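Local coordinates for protein GTP pyrophosphokinase (Streptococcus pneumoniae, PDB 2BE3) that probably transfers pyrophosphate from ATP to GTP or GDP to make the alarmone (p)ppGpp, as a member of the RelA/SpoT family, at residues D101-Q106 / V125-V130. Numbering follows the deposited sequence.
Sequences DMRIIQ and VVEYTV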
ATOM      1  N   ASP A 101       4.722  -4.128   9.916  1.00 78.12           N
ATOM      2  CA  ASP A 101       3.716  -3.112   9.596  1.00 78.96           C
ATOM      3  C   ASP A 101       2.356  -3.443  10.226  1.00 79.42           C
ATOM      4  O   ASP A 101       1.327  -2.831   9.910  1.00 79.22           O
ATOM      5  CB  ASP A 101       3.591  -2.909   8.071  1.00 78.57           C
ATOM      6  CG  ASP A 101       3.084  -4.145   7.356  1.00 79.90           C
ATOM      7  OD1 ASP A 101       3.100  -5.245   7.951  1.00 80.51           O
ATOM      8  OD2 ASP A 101       2.677  -4.032   6.178  1.00 82.56           O
HETATM    9  N   MSE A 102       2.354  -4.427  11.109  1.00 79.92           N
HETATM   10  CA  MSE A 102       1.138  -4.792  11.823  1.00 82.33           C
HETATM   11  C   MSE A 102       1.493  -5.477  13.126  1.00 79.41           C
HETATM   12  O   MSE A 102       2.609  -5.986  13.315  1.00 78.12           O
HETATM   13  CB  MSE A 102       0.257  -5.720  10.968  1.00 82.06           C
HETATM   14  CG  MSE A 102       0.958  -6.997  10.573  1.00 83.44           C
HETATM   15 SE   MSE A 102      -0.092  -8.140   9.357  1.00 93.95          SE
HETATM   16  CE  MSE A 102      -0.270  -6.922   7.673  1.00 88.04           C
ATOM     17  N   ARG A 103       0.524  -5.503  14.020  1.00 78.09           N
ATOM     18  CA  ARG A 103       0.692  -6.199  15.270  1.00 77.02           C
ATOM     19  C   ARG A 103      -0.478  -7.141  15.387  1.00 75.74           C
ATOM     20  O   ARG A 103      -1.633  -6.708  15.324  1.00 75.07           O
ATOM     21  CB  ARG A 103       0.753  -5.218  16.433  1.00 76.55           C
ATOM     22  CG  ARG A 103       0.787  -5.895  17.786  1.00 81.50           C
ATOM     23  CD  ARG A 103       1.130  -4.923  18.898  1.00 88.25           C
ATOM     24  NE  ARG A 103      -0.034  -4.159  19.346  1.00 95.50           N
ATOM     25  CZ  ARG A 103      -0.624  -4.322  20.537  1.00100.35           C
ATOM     26  NH1 ARG A 103      -0.152  -5.238  21.395  1.00100.92           N
ATOM     27  NH2 ARG A 103      -1.686  -3.576  20.879  1.00100.41           N
ATOM     28  N   ILE A 104      -0.168  -8.429  15.534  1.00 74.93           N
ATOM     29  CA  ILE A 104      -1.190  -9.471  15.629  1.00 74.54           C
ATOM     30  C   ILE A 104      -1.731  -9.482  17.036  1.00 74.61           C
ATOM     31  O   ILE A 104      -1.013  -9.819  17.958  1.00 75.35           O
ATOM     32  CB  ILE A 104      -0.648 -10.868  15.222  1.00 74.17           C
ATOM     33  CG1 ILE A 104      -0.348 -10.863  13.731  1.00 74.21           C
ATOM     34  CG2 ILE A 104      -1.652 -11.992  15.570  1.00 71.52           C
ATOM     35  CD1 ILE A 104       0.348 -12.081  13.254  1.00 75.78           C
ATOM     36  N   ILE A 105      -2.993  -9.101  17.209  1.00 75.05           N
ATOM     37  CA  ILE A 105      -3.532  -9.048  18.557  1.00 76.33           C
ATOM     38  C   ILE A 105      -4.409 -10.247  18.944  1.00 76.69           C
ATOM     39  O   ILE A 105      -4.613 -10.488  20.097  1.00 77.19           O
ATOM     40  CB  ILE A 105      -4.208  -7.678  18.884  1.00 76.78           C
ATOM     41  CG1 ILE A 105      -5.412  -7.476  18.003  1.00 77.63           C
ATOM     42  CG2 ILE A 105      -3.208  -6.506  18.681  1.00 74.16           C
ATOM     43  CD1 ILE A 105      -6.495  -6.849  18.726  1.00 80.70           C
ATOM     44  N   GLN A 106      -4.924 -11.006  17.987  1.00 77.01           N
ATOM     45  CA  GLN A 106      -5.737 -12.162  18.325  1.00 76.92           C
ATOM     46  C   GLN A 106      -5.804 -13.116  17.150  1.00 75.96           C
ATOM     47  O   GLN A 106      -5.901 -12.704  16.016  1.00 76.10           O
ATOM     48  CB  GLN A 106      -7.146 -11.727  18.731  1.00 76.99           C
ATOM     49  CG  GLN A 106      -8.099 -12.861  18.847  1.00 79.81           C
ATOM     50  CD  GLN A 106      -9.398 -12.485  19.518  1.00 86.98           C
ATOM     51  OE1 GLN A 106      -9.992 -11.441  19.239  1.00 89.72           O
ATOM     52  NE2 GLN A 106      -9.862 -13.355  20.409  1.00 90.34           N
ATOM     53  N   VAL A 125      -6.663 -11.145  13.716  1.00 69.40           N
ATOM     54  CA  VAL A 125      -6.997  -9.743  13.948  1.00 69.09           C
ATOM     55  C   VAL A 125      -5.728  -8.946  14.202  1.00 69.40           C
ATOM     56  O   VAL A 125      -4.905  -9.356  15.002  1.00 69.64           O
ATOM     57  CB  VAL A 125      -7.999  -9.569  15.109  1.00 69.19           C
ATOM     58  CG1 VAL A 125      -8.369  -8.086  15.283  1.00 66.78           C
ATOM     59  CG2 VAL A 125      -9.278 -10.434  14.855  1.00 67.79           C
ATOM     60  N   VAL A 126      -5.537  -7.843  13.483  1.00 69.95           N
ATOM     61  CA  VAL A 126      -4.268  -7.126  13.557  1.00 71.11           C
ATOM     62  C   VAL A 126      -4.517  -5.659  13.846  1.00 71.88           C
ATOM     63  O   VAL A 126      -5.586  -5.143  13.531  1.00 72.77           O
ATOM     64  CB  VAL A 126      -3.366  -7.268  12.272  1.00 71.12           C
ATOM     65  CG1 VAL A 126      -3.041  -8.778  11.912  1.00 70.50           C
ATOM     66  CG2 VAL A 126      -3.955  -6.533  11.072  1.00 72.18           C
ATOM     67  N   GLU A 127      -3.553  -5.012  14.487  1.00 71.24           N
ATOM     68  CA  GLU A 127      -3.515  -3.566  14.516  1.00 71.85           C
ATOM     69  C   GLU A 127      -2.698  -3.129  13.320  1.00 71.72           C
ATOM     70  O   GLU A 127      -1.605  -3.656  13.074  1.00 71.05           O
ATOM     71  CB  GLU A 127      -2.896  -3.048  15.788  1.00 71.25           C
ATOM     72  CG  GLU A 127      -3.870  -3.005  16.872  1.00 74.33           C
ATOM     73  CD  GLU A 127      -3.255  -2.691  18.216  1.00 79.82           C
ATOM     74  OE1 GLU A 127      -2.037  -2.342  18.289  1.00 80.62           O
ATOM     75  OE2 GLU A 127      -4.021  -2.792  19.205  1.00 80.51           O
ATOM     76  N   TYR A 128      -3.272  -2.197  12.560  1.00 72.04           N
ATOM     77  CA  TYR A 128      -2.658  -1.682  11.346  1.00 71.74           C
ATOM     78  C   TYR A 128      -2.763  -0.161  11.399  1.00 71.66           C
ATOM     79  O   TYR A 128      -3.835   0.398  11.652  1.00 71.69           O
ATOM     80  CB  TYR A 128      -3.338  -2.277  10.100  1.00 72.27           C
ATOM     81  CG  TYR A 128      -2.647  -1.925   8.804  1.00 72.84           C
ATOM     82  CD1 TYR A 128      -1.486  -2.598   8.407  1.00 71.97           C
ATOM     83  CD2 TYR A 128      -3.137  -0.890   7.982  1.00 72.63           C
ATOM     84  CE1 TYR A 128      -0.835  -2.269   7.229  1.00 72.59           C
ATOM     85  CE2 TYR A 128      -2.476  -0.533   6.810  1.00 72.48           C
ATOM     86  CZ  TYR A 128      -1.331  -1.234   6.432  1.00 73.81           C
ATOM     87  OH  TYR A 128      -0.674  -0.905   5.262  1.00 74.59           O
ATOM     88  N   THR A 129      -1.636   0.509  11.201  1.00 71.62           N
ATOM     89  CA  THR A 129      -1.599   1.972  11.188  1.00 70.89           C
ATOM     90  C   THR A 129      -1.524   2.503   9.758  1.00 71.47           C
ATOM     91  O   THR A 129      -0.674   2.086   8.969  1.00 70.55           O
ATOM     92  CB  THR A 129      -0.414   2.482  12.019  1.00 70.79           C
ATOM     93  OG1 THR A 129      -0.609   2.005  13.343  1.00 70.11           O
ATOM     94  CG2 THR A 129      -0.349   4.052  12.051  1.00 68.90           C
ATOM     95  N   VAL A 130      -2.449   3.403   9.426  1.00 72.15           N
ATOM     96  CA  VAL A 130      -2.393   4.126   8.144  1.00 72.31           C
ATOM     97  C   VAL A 130      -1.937   5.567   8.376  1.00 72.68           C
ATOM     98  O   VAL A 130      -2.280   6.171   9.390  1.00 72.52           O
ATOM     99  CB  VAL A 130      -3.746   4.095   7.374  1.00 71.98           C
ATOM    100  CG1 VAL A 130      -4.014   2.704   6.867  1.00 71.39           C
ATOM    101  CG2 VAL A 130      -4.901   4.584   8.260  1.00 71.63           C
TER
HETATM  102  O   HOH W   1       1.166  -0.131   9.747  1.00 52.49           O
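A classic beta bulge interrupts the antiparallel pairing of 102-106, part of an outermost strand of the five-stranded mixed sheet in this RelA/SpoT-type domain, with its neighbour 125-130. Two residues, I105 and Q106, stand opposite the single V125: V125 O accepts a hydrogen bond from I105 N at 2.9 Å and a weak one from Q106 N at 3.4 Å, while V125 N returns a bond to Q106 O. On the M102 side of the bulge, R103 and E127 form a hydrogen-bonded pair through E127 N to R103 O (2.7 Å) and R103 N to E127 O. Their side chains run side by side in a salt bridge. R103 bends at chi3 (82°), bringing NE to 2.9 Å from E127 OE1, which lies in the guanidinium plane but is itself met from above the carboxylate plane; NH2 also reaches OE1, at 2.9 Å, in a weak bond, so two N-H groups hold this oxygen. I105 CG2 sits over the centre of the guanidinium. On the sheet face opposite R103 and E127, V126 CG1 touches I104 CG1 at 3.9 Å and SE of the selenomethionine M102 at 4.0 Å; M102 also packs on L22 of helix 6-35. Beyond M102, a water donates to D101 O and T129 O, and D101 O approaches Y128 CD1 obliquely at 3.2 Å.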